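Local structure of possible atls1-like light-inducible protein (Prochlorococcus marinus, 2XCZ) at residues P2-A14 / T54-G66. The protein is of unconfirmed function but belongs to the macrophage migration inhibitory factor family, small alpha/beta proteins that assemble as trimers. Residues are numbered along the deposited sequence; the frame is centred on the assembly and turned at random.
Sequences PLINIQASVPAVA and TEPTCYVEVKSIG
L3, E61 and Y59 bury the most surface where strands 3-8 and 58-64 pair, their axes antiparallel at 169°. In the hydrogen-bonded pair L3-K63, L3 N reaches K63 O at 2.9 Å, and the two side chains run alongside each other, L3 CD2 meeting K63 CD at 4.0 Å; K63 then turns to a salt bridge with E100. At the next such pair, E61 CG stands between its backbone N and carbonyl carbon (chi1 49°), which brings the carboxylate beside N5. N5 ND2 gives a nearly straight bond (165°) to the anti lone pair of E61 OE2 at 2.8 Å, almost within the amide plane, while N5 OD1 bonds S41; both amide ends are thus held. Y59 N bonds Q7 O at 2.8 Å, and its side chain packs on L3 of a second subunit, as L3 does on Y59 of the third. The alternate face is apolar: I4 CG1 presses tightly on V60 CG1 at 3.5 Å beneath helices 16-31 and 72-88. Beyond the strands S9 N bonds T57 O at 3.0 Å, and S9 OG takes the hydrogen bond of T57 N at 2.9 Å. This is the central antiparallel pair of the MIF-fold sheet, helices on one face, neighbouring subunits on the other.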
ATOM      1  N   PRO A   2       0.012 -15.418   3.402  1.00 10.66           N
ATOM      2  CA  PRO A   2       0.929 -14.363   2.987  1.00  9.80           C
ATOM      3  C   PRO A   2       0.365 -13.475   1.893  1.00  9.66           C
ATOM      4  O   PRO A   2      -0.579 -13.844   1.190  1.00 10.29           O
ATOM      5  CB  PRO A   2       2.128 -15.137   2.417  1.00 10.29           C
ATOM      6  CG  PRO A   2       2.004 -16.515   2.992  1.00 12.06           C
ATOM      7  CD  PRO A   2       0.553 -16.757   3.107  1.00 10.34           C
ATOM      8  N   LEU A   3       0.982 -12.318   1.749  1.00  8.98           N
ATOM      9  CA  LEU A   3       0.575 -11.313   0.777  1.00  9.13           C
ATOM     10  C   LEU A   3       1.835 -10.759   0.142  1.00  8.50           C
ATOM     11  O   LEU A   3       2.807 -10.451   0.836  1.00  8.25           O
ATOM     12  CB  LEU A   3      -0.177 -10.180   1.489  1.00  8.88           C
ATOM     13  CG  LEU A   3      -0.542  -8.949   0.662  1.00  9.96           C
ATOM     14  CD1 LEU A   3      -1.664  -9.207  -0.320  1.00 10.09           C
ATOM     15  CD2 LEU A   3      -0.912  -7.815   1.606  1.00  9.32           C
ATOM     16  N   ILE A   4       1.831 -10.678  -1.187  1.00  8.38           N
ATOM     17  CA  ILE A   4       2.878  -9.965  -1.912  1.00  8.52           C
ATOM     18  C   ILE A   4       2.279  -9.061  -3.000  1.00  7.87           C
ATOM     19  O   ILE A   4       1.705  -9.535  -3.981  1.00  8.13           O
ATOM     20  CB  ILE A   4       3.976 -10.923  -2.428  1.00  8.64           C
ATOM     21  CG1 ILE A   4       5.094 -10.148  -3.150  1.00  8.20           C
ATOM     22  CG2 ILE A   4       3.367 -12.082  -3.271  1.00  8.19           C
ATOM     23  CD1 ILE A   4       6.386 -10.955  -3.309  1.00 10.02           C
ATOM     24  N   ASN A   5       2.438  -7.751  -2.807  1.00  8.02           N
ATOM     25  CA  ASN A   5       1.920  -6.754  -3.740  1.00  8.03           C
ATOM     26  C   ASN A   5       3.097  -6.069  -4.431  1.00  8.79           C
ATOM     27  O   ASN A   5       3.968  -5.512  -3.761  1.00  9.48           O
ATOM     28  CB  ASN A   5       1.073  -5.722  -2.977  1.00  7.42           C
ATOM     29  CG  ASN A   5      -0.262  -6.270  -2.502  1.00  9.68           C
ATOM     30  OD1 ASN A   5      -0.943  -7.034  -3.205  1.00  9.55           O
ATOM     31  ND2 ASN A   5      -0.664  -5.842  -1.309  1.00  9.22           N
ATOM     32  N   ILE A   6       3.140  -6.125  -5.762  1.00  8.43           N
ATOM     33  CA  ILE A   6       4.243  -5.517  -6.510  1.00  9.40           C
ATOM     34  C   ILE A   6       3.750  -4.287  -7.245  1.00  9.45           C
ATOM     35  O   ILE A   6       2.713  -4.315  -7.911  1.00 10.08           O
ATOM     36  CB  ILE A   6       4.864  -6.513  -7.527  1.00  9.24           C
ATOM     37  CG1 ILE A   6       5.357  -7.797  -6.830  1.00 10.54           C
ATOM     38  CG2 ILE A   6       6.043  -5.873  -8.259  1.00  9.67           C
ATOM     39  CD1 ILE A   6       5.478  -8.996  -7.792  1.00 13.47           C
ATOM     40  N   GLN A   7       4.501  -3.204  -7.113  1.00  9.89           N
ATOM     41  CA  GLN A   7       4.223  -1.955  -7.814  1.00 10.76           C
ATOM     42  C   GLN A   7       5.462  -1.635  -8.664  1.00 10.77           C
ATOM     43  O   GLN A   7       6.552  -1.387  -8.130  1.00 11.11           O
ATOM     44  CB  GLN A   7       3.936  -0.877  -6.768  1.00 11.03           C
ATOM     45  CG  GLN A   7       3.832   0.545  -7.262  1.00 13.68           C
ATOM     46  CD  GLN A   7       4.112   1.531  -6.148  1.00 17.76           C
ATOM     47  OE1 GLN A   7       5.177   2.148  -6.103  1.00 20.42           O
ATOM     48  NE2 GLN A   7       3.170   1.657  -5.214  1.00 19.84           N
ATOM     49  N   ALA A   8       5.312  -1.661  -9.988  1.00 10.25           N
ATOM     50  CA  ALA A   8       6.499  -1.540 -10.849  1.00 10.55           C
ATOM     51  C   ALA A   8       6.360  -0.406 -11.843  1.00 10.42           C
ATOM     52  O   ALA A   8       5.248  -0.066 -12.234  1.00 10.70           O
ATOM     53  CB  ALA A   8       6.790  -2.867 -11.570  1.00 10.45           C
ATOM     54  N   SER A   9       7.495   0.156 -12.248  1.00 10.68           N
ATOM     55  CA  SER A   9       7.529   1.263 -13.194  1.00 11.50           C
ATOM     56  C   SER A   9       7.452   0.817 -14.654  1.00 12.55           C
ATOM     57  O   SER A   9       7.050   1.601 -15.530  1.00 12.72           O
ATOM     58  CB  SER A   9       8.779   2.120 -12.976  1.00 10.83           C
ATOM     59  OG  SER A   9       9.953   1.434 -13.391  1.00 10.71           O
ATOM     60  N   VAL A  10       7.834  -0.432 -14.911  1.00 13.34           N
ATOM     61  CA  VAL A  10       7.868  -0.964 -16.287  1.00 14.31           C
ATOM     62  C   VAL A  10       6.456  -1.167 -16.849  1.00 14.57           C
ATOM     63  O   VAL A  10       5.486  -1.261 -16.102  1.00 14.33           O
ATOM     64  CB  VAL A  10       8.660  -2.290 -16.381  1.00 14.72           C
ATOM     65  CG1 VAL A  10      10.099  -2.102 -15.932  1.00 15.55           C
ATOM     66  CG2 VAL A  10       7.971  -3.390 -15.585  1.00 13.24           C
ATOM     67  N   PRO A  11       6.322  -1.246 -18.185  1.00 15.03           N
ATOM     68  CA  PRO A  11       4.982  -1.434 -18.741  1.00 15.55           C
ATOM     69  C   PRO A  11       4.335  -2.769 -18.357  1.00 15.40           C
ATOM     70  O   PRO A  11       5.045  -3.718 -18.005  1.00 15.63           O
ATOM     71  CB  PRO A  11       5.237  -1.404 -20.250  1.00 15.60           C
ATOM     72  CG  PRO A  11       6.486  -0.613 -20.392  1.00 15.43           C
ATOM     73  CD  PRO A  11       7.326  -0.989 -19.231  1.00 15.27           C
ATOM     74  N   ALA A  12       3.009  -2.842 -18.430  1.00 15.48           N
ATOM     75  CA  ALA A  12       2.285  -4.088 -18.147  1.00 16.46           C
ATOM     76  C   ALA A  12       2.807  -5.248 -18.994  1.00 16.92           C
ATOM     77  O   ALA A  12       3.228  -5.044 -20.134  1.00 17.62           O
ATOM     78  CB  ALA A  12       0.809  -3.890 -18.350  1.00 16.17           C
ATOM     79  N   VAL A  13       2.819  -6.454 -18.430  1.00 17.14           N
ATOM     80  CA  VAL A  13       3.298  -7.634 -19.167  1.00 17.37           C
ATOM     81  C   VAL A  13       2.175  -8.639 -19.463  1.00 17.86           C
ATOM     82  O   VAL A  13       1.276  -8.859 -18.646  1.00 17.93           O
ATOM     83  CB  VAL A  13       4.502  -8.337 -18.497  1.00 17.45           C
ATOM     84  CG1 VAL A  13       5.693  -7.393 -18.413  1.00 18.05           C
ATOM     85  CG2 VAL A  13       4.135  -8.855 -17.112  1.00 18.38           C
ATOM     86  N   ALA A  14       2.220  -9.225 -20.659  1.00 18.04           N
ATOM     87  CA  ALA A  14       1.195 -10.173 -21.083  1.00 17.90           C
ATOM     88  C   ALA A  14       1.106 -11.397 -20.161  1.00 17.86           C
ATOM     89  O   ALA A  14       0.005 -11.933 -19.950  1.00 18.28           O
ATOM     90  CB  ALA A  14       1.429 -10.593 -22.537  1.00 18.28           C
ATOM     91  N   THR A  54      14.286   7.639 -13.443  1.00 16.43           N
ATOM     92  CA  THR A  54      13.099   6.869 -13.840  1.00 15.93           C
ATOM     93  C   THR A  54      13.432   5.548 -14.527  1.00 15.61           C
ATOM     94  O   THR A  54      12.587   4.956 -15.200  1.00 16.24           O
ATOM     95  CB  THR A  54      12.168   7.700 -14.748  1.00 16.10           C
ATOM     96  OG1 THR A  54      12.942   8.308 -15.797  1.00 16.38           O
ATOM     97  CG2 THR A  54      11.485   8.801 -13.942  1.00 16.47           C
ATOM     98  N   GLU A  55      14.656   5.075 -14.350  1.00 15.46           N
ATOM     99  CA  GLU A  55      14.997   3.738 -14.816  1.00 15.23           C
ATOM    100  C   GLU A  55      14.115   2.681 -14.130  1.00 14.48           C
ATOM    101  O   GLU A  55      13.584   2.931 -13.025  1.00 14.63           O
ATOM    102  CB  GLU A  55      16.486   3.454 -14.602  1.00 15.12           C
ATOM    103  CG  GLU A  55      17.370   4.157 -15.650  1.00 18.29           C
ATOM    104  CD  GLU A  55      17.114   3.641 -17.064  1.00 19.97           C
ATOM    105  OE1 GLU A  55      17.618   2.543 -17.411  1.00 21.90           O
ATOM    106  OE2 GLU A  55      16.401   4.323 -17.831  1.00 19.43           O
ATOM    107  N   PRO A  56      13.927   1.516 -14.782  1.00 13.72           N
ATOM    108  CA  PRO A  56      13.090   0.437 -14.251  1.00 13.20           C
ATOM    109  C   PRO A  56      13.312   0.249 -12.754  1.00 12.55           C
ATOM    110  O   PRO A  56      14.451   0.113 -12.309  1.00 12.46           O
ATOM    111  CB  PRO A  56      13.550  -0.787 -15.048  1.00 13.83           C
ATOM    112  CG  PRO A  56      13.907  -0.196 -16.385  1.00 12.80           C
ATOM    113  CD  PRO A  56      14.486   1.167 -16.108  1.00 13.23           C
ATOM    114  N   THR A  57      12.212   0.297 -12.001  1.00 12.22           N
ATOM    115  CA  THR A  57      12.272   0.177 -10.542  1.00 11.84           C
ATOM    116  C   THR A  57      10.975  -0.427 -10.002  1.00 11.55           C
ATOM    117  O   THR A  57       9.953  -0.463 -10.700  1.00 10.43           O
ATOM    118  CB  THR A  57      12.598   1.515  -9.874  1.00 11.86           C
ATOM    119  OG1 THR A  57      12.793   1.301  -8.470  1.00 12.12           O
ATOM    120  CG2 THR A  57      11.489   2.527 -10.088  1.00 12.36           C
ATOM    121  N   CYS A  58      11.016  -0.892  -8.753  1.00 11.31           N
ATOM    122  CA  CYS A  58       9.961  -1.740  -8.247  1.00 12.11           C
ATOM    123  C   CYS A  58       9.843  -1.578  -6.730  1.00 10.25           C
ATOM    124  O   CYS A  58      10.856  -1.588  -6.046  1.00  9.73           O
ATOM    125  CB  CYS A  58      10.375  -3.177  -8.586  1.00 13.02           C
ATOM    126  SG  CYS A  58       9.315  -4.399  -8.103  1.00 20.60           S
ATOM    127  N   TYR A  59       8.619  -1.399  -6.218  1.00  9.33           N
ATOM    128  CA  TYR A  59       8.377  -1.531  -4.775  1.00  9.19           C
ATOM    129  C   TYR A  59       7.486  -2.729  -4.490  1.00  8.81           C
ATOM    130  O   TYR A  59       6.417  -2.863  -5.076  1.00  9.54           O
ATOM    131  CB  TYR A  59       7.728  -0.282  -4.163  1.00  8.89           C
ATOM    132  CG  TYR A  59       7.401  -0.495  -2.692  1.00  9.41           C
ATOM    133  CD1 TYR A  59       8.419  -0.700  -1.763  1.00 10.63           C
ATOM    134  CD2 TYR A  59       6.070  -0.549  -2.253  1.00 11.17           C
ATOM    135  CE1 TYR A  59       8.129  -0.936  -0.424  1.00 10.80           C
ATOM    136  CE2 TYR A  59       5.758  -0.788  -0.899  1.00 10.87           C
ATOM    137  CZ  TYR A  59       6.802  -0.987  -0.005  1.00 10.91           C
ATOM    138  OH  TYR A  59       6.512  -1.210   1.328  1.00 14.58           O
ATOM    139  N   VAL A  60       7.894  -3.563  -3.540  1.00  8.77           N
ATOM    140  CA  VAL A  60       7.094  -4.732  -3.177  1.00  8.54           C
ATOM    141  C   VAL A  60       6.699  -4.654  -1.712  1.00  9.06           C
ATOM    142  O   VAL A  60       7.531  -4.337  -0.876  1.00  9.14           O
ATOM    143  CB  VAL A  60       7.909  -6.027  -3.368  1.00  8.69           C
ATOM    144  CG1 VAL A  60       7.030  -7.278  -3.117  1.00  8.33           C
ATOM    145  CG2 VAL A  60       8.534  -6.069  -4.780  1.00  8.00           C
ATOM    146  N   GLU A  61       5.442  -4.949  -1.397  1.00  8.64           N
ATOM    147  CA  GLU A  61       5.127  -5.202   0.014  1.00 10.05           C
ATOM    148  C   GLU A  61       4.837  -6.672   0.258  1.00  9.44           C
ATOM    149  O   GLU A  61       4.127  -7.315  -0.519  1.00  8.52           O
ATOM    150  CB  GLU A  61       4.032  -4.305   0.550  1.00 12.21           C
ATOM    151  CG  GLU A  61       2.821  -4.199  -0.261  1.00 15.80           C
ATOM    152  CD  GLU A  61       1.680  -3.517   0.502  1.00 19.33           C
ATOM    153  OE1 GLU A  61       1.932  -2.546   1.272  1.00 22.24           O
ATOM    154  OE2 GLU A  61       0.535  -3.951   0.313  1.00 18.54           O
ATOM    155  N   VAL A  62       5.459  -7.199   1.306  1.00  9.50           N
ATOM    156  CA  VAL A  62       5.256  -8.565   1.713  1.00  9.27           C
ATOM    157  C   VAL A  62       4.728  -8.586   3.134  1.00  9.12           C
ATOM    158  O   VAL A  62       5.298  -7.949   4.003  1.00  9.14           O
ATOM    159  CB  VAL A  62       6.563  -9.385   1.646  1.00  8.99           C
ATOM    160  CG1 VAL A  62       6.360 -10.785   2.253  1.00 10.25           C
ATOM    161  CG2 VAL A  62       7.040  -9.509   0.198  1.00  9.75           C
ATOM    162  N   LYS A  63       3.637  -9.321   3.354  1.00  9.38           N
ATOM    163  CA  LYS A  63       3.106  -9.515   4.707  1.00  9.99           C
ATOM    164  C   LYS A  63       2.874 -10.992   4.969  1.00 10.13           C
ATOM    165  O   LYS A  63       2.567 -11.769   4.070  1.00  9.42           O
ATOM    166  CB  LYS A  63       1.806  -8.729   4.936  1.00 10.62           C
ATOM    167  CG  LYS A  63       1.930  -7.227   4.737  1.00 11.26           C
ATOM    168  CD  LYS A  63       0.612  -6.541   5.067  1.00 12.59           C
ATOM    169  CE  LYS A  63       0.653  -5.049   4.760  1.00 14.33           C
ATOM    170  NZ  LYS A  63       1.832  -4.341   5.363  1.00 14.28           N
ATOM    171  N   SER A  64       3.023 -11.376   6.231  1.00 10.33           N
ATOM    172  CA  SER A  64       2.737 -12.736   6.642  1.00 10.77           C
ATOM    173  C   SER A  64       2.352 -12.734   8.107  1.00 11.08           C
ATOM    174  O   SER A  64       2.791 -11.855   8.865  1.00 11.94           O
ATOM    175  CB  SER A  64       3.981 -13.614   6.462  1.00 10.76           C
ATOM    176  OG  SER A  64       3.663 -14.975   6.702  1.00 11.54           O
ATOM    177  N   ILE A  65       1.518 -13.702   8.498  1.00 11.11           N
ATOM    178  CA  ILE A  65       1.312 -13.983   9.906  1.00 10.99           C
ATOM    179  C   ILE A  65       2.461 -14.907  10.303  1.00 11.29           C
ATOM    180  O   ILE A  65       2.461 -16.104   9.993  1.00 11.42           O
ATOM    181  CB  ILE A  65      -0.074 -14.621  10.197  1.00 10.74           C
ATOM    182  CG1 ILE A  65      -1.212 -13.657   9.844  1.00 11.33           C
ATOM    183  CG2 ILE A  65      -0.171 -15.007  11.684  1.00 12.24           C
ATOM    184  CD1 ILE A  65      -2.588 -14.316   9.843  1.00 11.32           C
ATOM    185  N   GLY A  66       3.445 -14.328  10.974  1.00 11.25           N
ATOM    186  CA  GLY A  66       4.695 -15.002  11.272  1.00 12.68           C
ATOM    187  C   GLY A  66       5.436 -15.446  10.019  1.00 13.28           C
ATOM    188  O   GLY A  66       5.207 -14.913   8.922  1.00 13.60           O
TER
HETATM  189  O   HOH W   1      10.761   2.454 -15.762  1.00 21.05           O